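Local coordinates for protein N-acetyltransferase (Staphylococcus aureus subsp. aureus, PDB 4LUA) that probably transfers an acetyl group from acetyl-coenzyme A to an amine of a still unidentified substrate, as a member of the GNAT family of N-acetyltransferases, at residues N13-Y18 with M39-I44; E28-S33 with L118-V123; A68-E73 with S84-N89. All coordinates share one frame; numbering follows the deposited sequence.

Contact 1: residues N13-Y18 with M39-I44; sequences NDFNEY and MTDTLI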
loop_
_atom_site.group_PDB
_atom_site.type_symbol
_atom_site.label_atom_id
_atom_site.label_comp_id
_atom_site.label_asym_id
_atom_site.label_seq_id
_atom_site.Cartn_x
_atom_site.Cartn_y
_atom_site.Cartn_z
ATOM N N ASN A 13 18.423 0.900 -5.328
ATOM C CA ASN A 13 18.733 0.750 -6.734
ATOM C C ASN A 13 17.516 0.732 -7.623
ATOM O O ASN A 13 17.657 0.735 -8.857
ATOM C CB ASN A 13 19.575 -0.484 -6.970
ATOM C CG ASN A 13 21.064 -0.221 -6.746
ATOM O OD1 ASN A 13 21.466 0.670 -5.954
ATOM N ND2 ASN A 13 21.895 -0.988 -7.449
ATOM N N ASP A 14 16.327 0.703 -7.024
ATOM C CA ASP A 14 15.093 0.751 -7.806
ATOM C C ASP A 14 14.453 2.112 -7.804
ATOM O O ASP A 14 13.331 2.314 -8.377
ATOM C CB ASP A 14 14.114 -0.313 -7.286
ATOM C CG ASP A 14 14.714 -1.701 -7.399
ATOM O OD1 ASP A 14 15.146 -2.056 -8.544
ATOM O OD2 ASP A 14 14.896 -2.376 -6.351
ATOM N N PHE A 15 15.173 3.067 -7.205
ATOM C CA PHE A 15 14.657 4.430 -7.122
ATOM C C PHE A 15 14.040 4.954 -8.453
ATOM O O PHE A 15 12.864 5.367 -8.498
ATOM C CB PHE A 15 15.787 5.371 -6.670
ATOM C CG PHE A 15 15.345 6.775 -6.512
ATOM C CD1 PHE A 15 15.296 7.634 -7.616
ATOM C CD2 PHE A 15 15.011 7.264 -5.269
ATOM C CE1 PHE A 15 14.903 8.980 -7.472
ATOM C CE2 PHE A 15 14.604 8.589 -5.102
ATOM C CZ PHE A 15 14.542 9.450 -6.203
ATOM N N ASN A 16 14.831 4.928 -9.528
ATOM C CA ASN A 16 14.391 5.466 -10.823
ATOM C C ASN A 16 13.057 4.887 -11.264
ATOM O O ASN A 16 12.087 5.649 -11.527
ATOM C CB ASN A 16 15.488 5.316 -11.900
ATOM C CG ASN A 16 16.709 6.171 -11.591
ATOM O OD1 ASN A 16 16.574 7.198 -10.910
ATOM N ND2 ASN A 16 17.909 5.754 -12.078
ATOM N N GLU A 17 12.974 3.552 -11.182
ATOM C CA GLU A 17 11.794 2.846 -11.650
ATOM C C GLU A 17 10.615 3.130 -10.716
ATOM O O GLU A 17 9.446 3.308 -11.178
ATOM C CB GLU A 17 12.111 1.344 -11.758
ATOM C CG GLU A 17 13.120 0.975 -12.892
ATOM C CD GLU A 17 14.597 1.349 -12.637
ATOM O OE1 GLU A 17 15.051 1.437 -11.460
ATOM O OE2 GLU A 17 15.330 1.529 -13.648
ATOM N N TYR A 18 10.914 3.206 -9.419
ATOM C CA TYR A 18 9.836 3.388 -8.454
ATOM C C TYR A 18 9.267 4.753 -8.768
ATOM O O TYR A 18 8.029 4.963 -8.843
ATOM C CB TYR A 18 10.388 3.298 -7.038
ATOM C CG TYR A 18 9.314 3.399 -5.967
ATOM C CD1 TYR A 18 8.756 2.266 -5.427
ATOM C CD2 TYR A 18 8.909 4.649 -5.500
ATOM C CE1 TYR A 18 7.775 2.379 -4.455
ATOM C CE2 TYR A 18 7.955 4.777 -4.527
ATOM C CZ TYR A 18 7.388 3.626 -4.004
ATOM O OH TYR A 18 6.379 3.723 -3.036
ATOM N N MET A 39 4.807 11.684 -3.940
ATOM C CA MET A 39 5.949 10.927 -3.478
ATOM C C MET A 39 7.198 11.756 -3.805
ATOM O O MET A 39 7.644 11.822 -4.954
ATOM C CB MET A 39 5.962 9.563 -4.173
ATOM C CG MET A 39 4.629 8.810 -4.059
ATOM S SD MET A 39 4.472 8.231 -2.381
ATOM C CE MET A 39 5.777 7.079 -2.459
ATOM N N THR A 40 7.751 12.408 -2.788
ATOM C CA THR A 40 8.896 13.274 -2.995
ATOM C C THR A 40 10.157 12.424 -3.105
ATOM O O THR A 40 10.152 11.275 -2.665
ATOM C CB THR A 40 9.057 14.222 -1.821
ATOM O OG1 THR A 40 9.623 13.512 -0.707
ATOM C CG2 THR A 40 7.715 14.786 -1.441
ATOM N N ASP A 41 11.232 12.976 -3.684
ATOM C CA ASP A 41 12.489 12.237 -3.815
ATOM C C ASP A 41 13.005 11.787 -2.449
ATOM O O ASP A 41 13.532 10.672 -2.293
ATOM C CB ASP A 41 13.601 13.101 -4.446
ATOM C CG ASP A 41 13.453 13.287 -5.948
ATOM O OD1 ASP A 41 12.518 12.745 -6.573
ATOM O OD2 ASP A 41 14.310 13.999 -6.519
ATOM N N THR A 42 12.886 12.667 -1.456
ATOM C CA THR A 42 13.378 12.332 -0.125
ATOM C C THR A 42 12.590 11.156 0.447
ATOM O O THR A 42 13.172 10.208 0.986
ATOM C CB THR A 42 13.296 13.521 0.820
ATOM O OG1 THR A 42 14.159 14.548 0.325
ATOM C CG2 THR A 42 13.762 13.124 2.210
ATOM N N LEU A 43 11.272 11.217 0.307
ATOM C CA LEU A 43 10.396 10.139 0.768
ATOM C C LEU A 43 10.730 8.799 0.108
ATOM O O LEU A 43 10.862 7.761 0.802
ATOM C CB LEU A 43 8.935 10.501 0.507
ATOM C CG LEU A 43 7.913 9.489 1.050
ATOM C CD1 LEU A 43 8.082 9.136 2.545
ATOM C CD2 LEU A 43 6.495 9.949 0.758
ATOM N N ILE A 44 10.836 8.814 -1.221
ATOM C CA ILE A 44 11.158 7.615 -1.975
ATOM C C ILE A 44 12.479 7.036 -1.447
ATOM O O ILE A 44 12.568 5.847 -1.110
ATOM C CB ILE A 44 11.191 7.896 -3.511
ATOM C CG1 ILE A 44 9.801 8.342 -4.022
ATOM C CG2 ILE A 44 11.712 6.667 -4.317
ATOM C CD1 ILE A 44 9.733 8.505 -5.567
#
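Phe15 and Ile44 bring the first turns of helix 15-25 and helix 41-48 together with their CA atoms 7.0 Å apart, and no hydrogen bond joins the two backbones. Ile44 provides the hub. Its CG2 methyl reaches CD2 of the Phe15 ring at 3.5 Å and CD2 of the Tyr18 ring at 3.7 Å, coming at both obliquely, while its CD1 lies in the plane of the Tyr18 ring, at the rim. Both aromatic residues hold CG anti to the backbone N (chi1 -178° in Phe15, -177° in Tyr18); three residues apart on one helix, they send their rings to the same branched side chain. Isoleucine suits the place because its two branches divide the work: CG2 serves both rings, and the CG1-CD1 arm keeps to Tyr18. Beyond it, the Phe15 edge faces the start of the second helix, where CE2 lies 3.7 Å from the backbone O of Asp41, near the ring plane. The Asp41 carboxylate passes by CZ of Phe15, but its salt bridge goes to Lys19. At the other end, the twice-bent Met39 chain brings CE to the Tyr18 rim, 3.5 Å from OH. Thr40 N-caps helix 41-48, its OG1 accepting from Leu43 N at 3.0 Å, which helps fix the turn that carries Ile44. Cohesion between the helices therefore rests on dispersion, and the weakly positive C-H edge of Phe15 probably makes the carbonyl oxygen beside it a favourable neighbour.

Contact 2: residues E28-S33 with L118-V123; sequences EFTQDS and LLTSIV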
loop_
_atom_site.group_PDB
_atom_site.type_symbol
_atom_site.label_atom_id
_atom_site.label_comp_id
_atom_site.label_asym_id
_atom_site.label_seq_id
_atom_site.Cartn_x
_atom_site.Cartn_y
_atom_site.Cartn_z
ATOM N N GLU A 28 -3.099 6.780 -5.531
ATOM C CA GLU A 28 -2.841 5.684 -4.577
ATOM C C GLU A 28 -4.136 4.892 -4.381
ATOM O O GLU A 28 -5.213 5.479 -4.295
ATOM C CB GLU A 28 -2.390 6.299 -3.242
ATOM C CG GLU A 28 -1.502 5.420 -2.360
ATOM C CD GLU A 28 -2.273 4.547 -1.392
ATOM O OE1 GLU A 28 -3.488 4.636 -1.323
ATOM O OE2 GLU A 28 -1.593 3.747 -0.686
ATOM N N PHE A 29 -4.016 3.550 -4.345
ATOM C CA PHE A 29 -5.221 2.690 -4.412
ATOM C C PHE A 29 -6.262 2.933 -3.307
ATOM O O PHE A 29 -7.458 2.717 -3.567
ATOM C CB PHE A 29 -4.693 1.232 -4.318
ATOM C CG PHE A 29 -5.778 0.182 -4.467
ATOM C CD1 PHE A 29 -6.150 -0.237 -5.728
ATOM C CD2 PHE A 29 -6.359 -0.373 -3.338
ATOM C CE1 PHE A 29 -7.157 -1.268 -5.869
ATOM C CE2 PHE A 29 -7.363 -1.359 -3.484
ATOM C CZ PHE A 29 -7.723 -1.782 -4.730
ATOM N N THR A 30 -5.824 3.355 -2.126
ATOM C CA THR A 30 -6.769 3.603 -1.021
ATOM C C THR A 30 -7.110 5.041 -0.845
ATOM O O THR A 30 -7.868 5.359 0.082
ATOM C CB THR A 30 -6.174 3.116 0.338
ATOM O OG1 THR A 30 -4.977 3.836 0.691
ATOM C CG2 THR A 30 -5.813 1.621 0.217
ATOM N N GLN A 31 -6.601 5.944 -1.700
ATOM C CA GLN A 31 -6.888 7.367 -1.533
ATOM C C GLN A 31 -7.861 7.844 -2.604
ATOM O O GLN A 31 -8.723 7.070 -3.047
ATOM C CB GLN A 31 -5.598 8.180 -1.506
ATOM C CG GLN A 31 -4.735 7.685 -0.363
ATOM C CD GLN A 31 -3.375 8.362 -0.238
ATOM O OE1 GLN A 31 -2.923 9.181 -1.078
ATOM N NE2 GLN A 31 -2.679 7.976 0.846
ATOM N N ASP A 32 -7.813 9.114 -2.996
ATOM C CA ASP A 32 -8.847 9.614 -3.886
ATOM C C ASP A 32 -8.364 9.685 -5.341
ATOM O O ASP A 32 -7.174 9.805 -5.625
ATOM C CB ASP A 32 -9.249 11.019 -3.381
ATOM C CG ASP A 32 -10.304 11.687 -4.241
ATOM O OD1 ASP A 32 -11.493 11.279 -4.105
ATOM O OD2 ASP A 32 -9.991 12.657 -5.017
ATOM N N SER A 33 -9.313 9.605 -6.265
ATOM C CA SER A 33 -9.024 9.632 -7.697
ATOM C C SER A 33 -8.368 10.908 -8.174
ATOM O O SER A 33 -7.614 10.911 -9.169
ATOM C CB SER A 33 -10.347 9.384 -8.460
ATOM O OG SER A 33 -11.259 10.441 -8.327
ATOM N N LEU A 118 -1.889 -6.468 10.575
ATOM C CA LEU A 118 -1.595 -5.625 9.437
ATOM C C LEU A 118 -2.730 -4.640 9.447
ATOM O O LEU A 118 -3.912 -5.062 9.534
ATOM C CB LEU A 118 -1.741 -6.360 8.096
ATOM C CG LEU A 118 -0.670 -7.237 7.561
ATOM C CD1 LEU A 118 -1.258 -7.923 6.334
ATOM C CD2 LEU A 118 0.440 -6.286 7.193
ATOM N N LEU A 119 -2.428 -3.329 9.347
ATOM C CA LEU A 119 -3.509 -2.318 9.258
ATOM C C LEU A 119 -3.470 -1.607 7.921
ATOM O O LEU A 119 -2.418 -1.552 7.274
ATOM C CB LEU A 119 -3.294 -1.274 10.336
ATOM C CG LEU A 119 -3.342 -1.745 11.768
ATOM C CD1 LEU A 119 -3.012 -0.535 12.663
ATOM C CD2 LEU A 119 -4.705 -2.237 12.041
ATOM N N THR A 120 -4.611 -1.166 7.433
ATOM C CA THR A 120 -4.621 -0.342 6.234
ATOM C C THR A 120 -5.661 0.758 6.456
ATOM O O THR A 120 -6.657 0.591 7.189
ATOM C CB THR A 120 -4.989 -1.226 4.960
ATOM O OG1 THR A 120 -4.645 -0.503 3.768
ATOM C CG2 THR A 120 -6.487 -1.643 4.921
ATOM N N SER A 121 -5.444 1.930 5.836
ATOM C CA SER A 121 -6.364 3.060 5.939
ATOM C C SER A 121 -6.916 3.367 4.547
ATOM O O SER A 121 -6.195 3.228 3.543
ATOM C CB SER A 121 -5.675 4.340 6.528
ATOM O OG SER A 121 -4.515 4.597 5.701
ATOM N N ILE A 122 -8.209 3.720 4.504
ATOM C CA ILE A 122 -8.872 3.902 3.168
ATOM C C ILE A 122 -9.699 5.165 3.272
ATOM O O ILE A 122 -10.520 5.352 4.207
ATOM C CB ILE A 122 -9.796 2.688 2.857
ATOM C CG1 ILE A 122 -8.989 1.381 2.919
ATOM C CG2 ILE A 122 -10.436 2.847 1.439
ATOM C CD1 ILE A 122 -9.877 0.124 2.662
ATOM N N VAL A 123 -9.566 6.075 2.292
ATOM C CA VAL A 123 -10.407 7.253 2.343
ATOM C C VAL A 123 -11.883 6.873 2.346
ATOM O O VAL A 123 -12.311 5.895 1.691
ATOM C CB VAL A 123 -10.086 8.161 1.146
ATOM C CG1 VAL A 123 -11.158 9.226 0.948
ATOM C CG2 VAL A 123 -8.672 8.796 1.366
HETATM O O HOH W 1 -4.113 6.357 3.060
#
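Thr30 and Val123 carry the one direct hydrogen bond between the two segments: Val123 N donates to Thr30 O over 2.9 Å, with an N-H...O angle of 168° and the donor almost along the C=O axis. The same oxygen takes a CA-H...O contact from Ile122 CA at 3.6 Å. Ser121 O comes within 3.2 Å of Thr30 OG1, but the threonine hydroxyl is engaged by Glu28. Within residues 28-33, Glu28 OE1 is gripped twice: Thr30 OG1 donates to it on the syn side at 2.6 Å, and Thr30 N reaches it from above the carboxylate plane at 2.8 Å. The other oxygen, OE2, accepts from Asn89 N, so a single glutamate ties the loop to itself and to strand 83-91. These residues form a type I turn from Glu28 to Gln31. In the GNAT fold the fourth and fifth strands splay apart, and here the loop after the first helix lies across that opening, bonded to both. Apolar contacts are modest. Thr30 CG2 has Ile122 CG1 beside it at 4.2 Å, the two side chains crossing nearly at a right angle. Val123 CG2 rests against Gln31 CA at 3.7 Å; the compact valine can lie close against the loop backbone at the end of the strand. One water also bridges the segments: it accepts from Gln31 NE2 and is hydrogen-bonded to Ser121 OG, while Gln31 OE1 accepts from Gln37 N.

Contact 3: residues A68-E73 with S84-N89; sequences ATAALE and SLIKYN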
loop_
_atom_site.group_PDB
_atom_site.type_symbol
_atom_site.label_atom_id
_atom_site.label_comp_id
_atom_site.label_asym_id
_atom_site.label_seq_id
_atom_site.Cartn_x
_atom_site.Cartn_y
_atom_site.Cartn_z
ATOM N N ALA A 68 3.293 -2.350 -10.186
ATOM C CA ALA A 68 2.561 -2.094 -8.946
ATOM C C ALA A 68 3.522 -2.121 -7.783
ATOM O O ALA A 68 4.598 -2.754 -7.857
ATOM C CB ALA A 68 1.433 -3.158 -8.696
ATOM N N THR A 69 3.137 -1.433 -6.704
ATOM C CA THR A 69 3.971 -1.458 -5.498
ATOM C C THR A 69 3.107 -1.287 -4.260
ATOM O O THR A 69 2.009 -0.714 -4.346
ATOM C CB THR A 69 5.030 -0.308 -5.532
ATOM O OG1 THR A 69 5.946 -0.447 -4.424
ATOM C CG2 THR A 69 4.446 1.141 -5.565
ATOM N N ALA A 70 3.622 -1.803 -3.123
ATOM C CA ALA A 70 3.082 -1.393 -1.812
ATOM C C ALA A 70 4.215 -1.559 -0.816
ATOM O O ALA A 70 5.148 -2.318 -1.075
ATOM C CB ALA A 70 1.832 -2.254 -1.442
ATOM N N ALA A 71 4.113 -0.834 0.305
ATOM C CA ALA A 71 5.127 -0.861 1.361
ATOM C C ALA A 71 4.456 -1.311 2.691
ATOM O O ALA A 71 3.265 -1.083 2.952
ATOM C CB ALA A 71 5.717 0.519 1.478
ATOM N N LEU A 72 5.254 -2.000 3.498
ATOM C CA LEU A 72 4.814 -2.425 4.794
ATOM C C LEU A 72 5.728 -1.651 5.742
ATOM O O LEU A 72 6.948 -1.889 5.807
ATOM C CB LEU A 72 5.013 -3.952 4.875
ATOM C CG LEU A 72 4.601 -4.628 6.151
ATOM C CD1 LEU A 72 3.127 -4.305 6.473
ATOM C CD2 LEU A 72 4.846 -6.158 6.050
ATOM N N GLU A 73 5.116 -0.754 6.513
ATOM C CA GLU A 73 5.882 0.126 7.406
ATOM C C GLU A 73 5.616 -0.331 8.831
ATOM O O GLU A 73 4.458 -0.465 9.246
ATOM C CB GLU A 73 5.473 1.607 7.196
ATOM C CG GLU A 73 6.193 2.550 8.198
ATOM C CD GLU A 73 5.816 4.024 8.048
ATOM O OE1 GLU A 73 6.444 4.874 8.722
ATOM O OE2 GLU A 73 4.880 4.341 7.280
ATOM N N SER A 84 2.114 -2.706 12.148
ATOM C CA SER A 84 2.495 -2.638 10.753
ATOM C C SER A 84 1.376 -2.124 9.841
ATOM O O SER A 84 0.302 -2.572 9.961
ATOM C CB SER A 84 2.969 -3.989 10.289
ATOM O OG SER A 84 4.306 -4.160 10.671
ATOM N N LEU A 85 1.707 -1.188 8.965
ATOM C CA LEU A 85 0.710 -0.520 8.098
ATOM C C LEU A 85 1.053 -0.744 6.678
ATOM O O LEU A 85 2.199 -0.638 6.301
ATOM C CB LEU A 85 0.744 1.016 8.301
ATOM C CG LEU A 85 -0.126 1.611 9.409
ATOM C CD1 LEU A 85 0.055 0.931 10.735
ATOM C CD2 LEU A 85 0.195 3.110 9.505
ATOM N N ILE A 86 0.031 -0.980 5.861
ATOM C CA ILE A 86 0.275 -1.010 4.409
ATOM C C ILE A 86 0.103 0.411 3.910
ATOM O O ILE A 86 -0.872 1.091 4.272
ATOM C CB ILE A 86 -0.752 -1.955 3.733
ATOM C CG1 ILE A 86 -0.553 -3.377 4.232
ATOM C CG2 ILE A 86 -0.612 -1.824 2.161
ATOM C CD1 ILE A 86 -1.723 -4.316 3.835
ATOM N N LYS A 87 1.086 0.861 3.129
ATOM C CA LYS A 87 1.163 2.243 2.637
ATOM C C LYS A 87 1.657 2.248 1.202
ATOM O O LYS A 87 2.233 1.256 0.701
ATOM C CB LYS A 87 2.184 3.067 3.519
ATOM C CG LYS A 87 1.554 3.327 4.875
ATOM C CD LYS A 87 2.390 4.253 5.716
ATOM C CE LYS A 87 1.840 5.662 5.732
ATOM N NZ LYS A 87 2.875 6.613 6.245
ATOM N N TYR A 88 1.513 3.410 0.566
ATOM C CA TYR A 88 2.164 3.670 -0.744
ATOM C C TYR A 88 1.832 2.572 -1.749
ATOM O O TYR A 88 2.721 2.023 -2.418
ATOM C CB TYR A 88 3.687 3.820 -0.579
ATOM C CG TYR A 88 4.019 4.837 0.505
ATOM C CD1 TYR A 88 3.455 6.103 0.495
ATOM C CD2 TYR A 88 4.864 4.491 1.548
ATOM C CE1 TYR A 88 3.754 7.026 1.512
ATOM C CE2 TYR A 88 5.154 5.399 2.559
ATOM C CZ TYR A 88 4.576 6.645 2.529
ATOM O OH TYR A 88 4.876 7.562 3.535
ATOM N N ASN A 89 0.544 2.302 -1.898
ATOM C CA ASN A 89 0.084 1.216 -2.798
ATOM C C ASN A 89 -0.351 1.866 -4.093
ATOM O O ASN A 89 -1.419 2.508 -4.166
ATOM C CB ASN A 89 -1.066 0.507 -2.082
ATOM C CG ASN A 89 -1.666 -0.711 -2.852
ATOM O OD1 ASN A 89 -2.823 -1.058 -2.610
ATOM N ND2 ASN A 89 -0.927 -1.306 -3.806
HETATM O O HOH W 2 5.391 1.339 -2.249
#
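Glu73 and Lys87 lie diagonally on one face of the antiparallel pair formed by strands 65-75 and 83-91. The glutamate chain is extended, with CG anti to the backbone N (chi1 176°), and the lysine NZ meets the syn lone pair of Glu73 OE2 in a 3.2 Å salt bridge. That oxygen also comes unusually close to Lys87 CD, so the exact course of the lysine chain is doubtful. Long, flexible chains suit this partly exposed face, where they can span two rungs of the hairpin. On the same face Lys87 CB lies over the rim of one face of the Tyr88 ring, 3.6 Å above its plane, while Ala71 CB meets the ring edge at CD2. The small alanine leaves room for that broad ring. Leu72 and Ile86 form a non-hydrogen-bonded pair on the opposite face, where the Leu72 CD1 branch reaches Ser84 CB at 3.8 Å. Hydrogen-bonded pairs flank it, Ala71 with Lys87 and Glu73 with Leu85, each doubly linked.

Past Lys87 the register slips by one residue. Tyr88 takes left-handed backbone angles (phi 53°, psi 52°), and a beta bulge results. There the Asn89 side chain adds a bond of its own: ND2 donates to Thr69 O at 3.0 Å, its partner lying near the amide plane, and OD1 accepts from Asn99. A water donates to both Thr69 OG1 and Tyr88 O, bridging the strands at the bulge; Thr69 OG1 is also hydrogen-bonded to Phe58 O. A bulge in this strand is a hallmark of the GNAT fold, where it helps shape the acetyl-coenzyme A site. Helix 96-112 packs on the face of Ala70 and Leu72, helix 15-25 touches Thr69 and Tyr88 on the other, and strand 55-62 continues the sheet beside strand 65-75.

How the contacts relate
Contact 3 is the middle of the three. Its centre lies about 14 Å from that of contact 1 and about 10 Å from that of contact 2, whereas contacts 1 and 2, with centres about 20 Å apart, do not touch. Tyr18 joins contact 1 to the sheet, its CE1 3.4 Å from Thr69 OG1; Met39 SD packs on Tyr88 CD1, and Leu43 CD1 near its OH. Contact 2 meets the bulge through probable hydrogen bonds, Phe29 N to Asn89 O at 2.8 Å and Asn89 N to Glu28 OE2 at 2.9 Å. A glycerol, probably from the crystallisation liquor, is hydrogen-bonded to Phe29 O. In GNAT relatives the opening between the strands equivalent to 83-91 and 117-123 receives acetyl-coenzyme A, as is probable here.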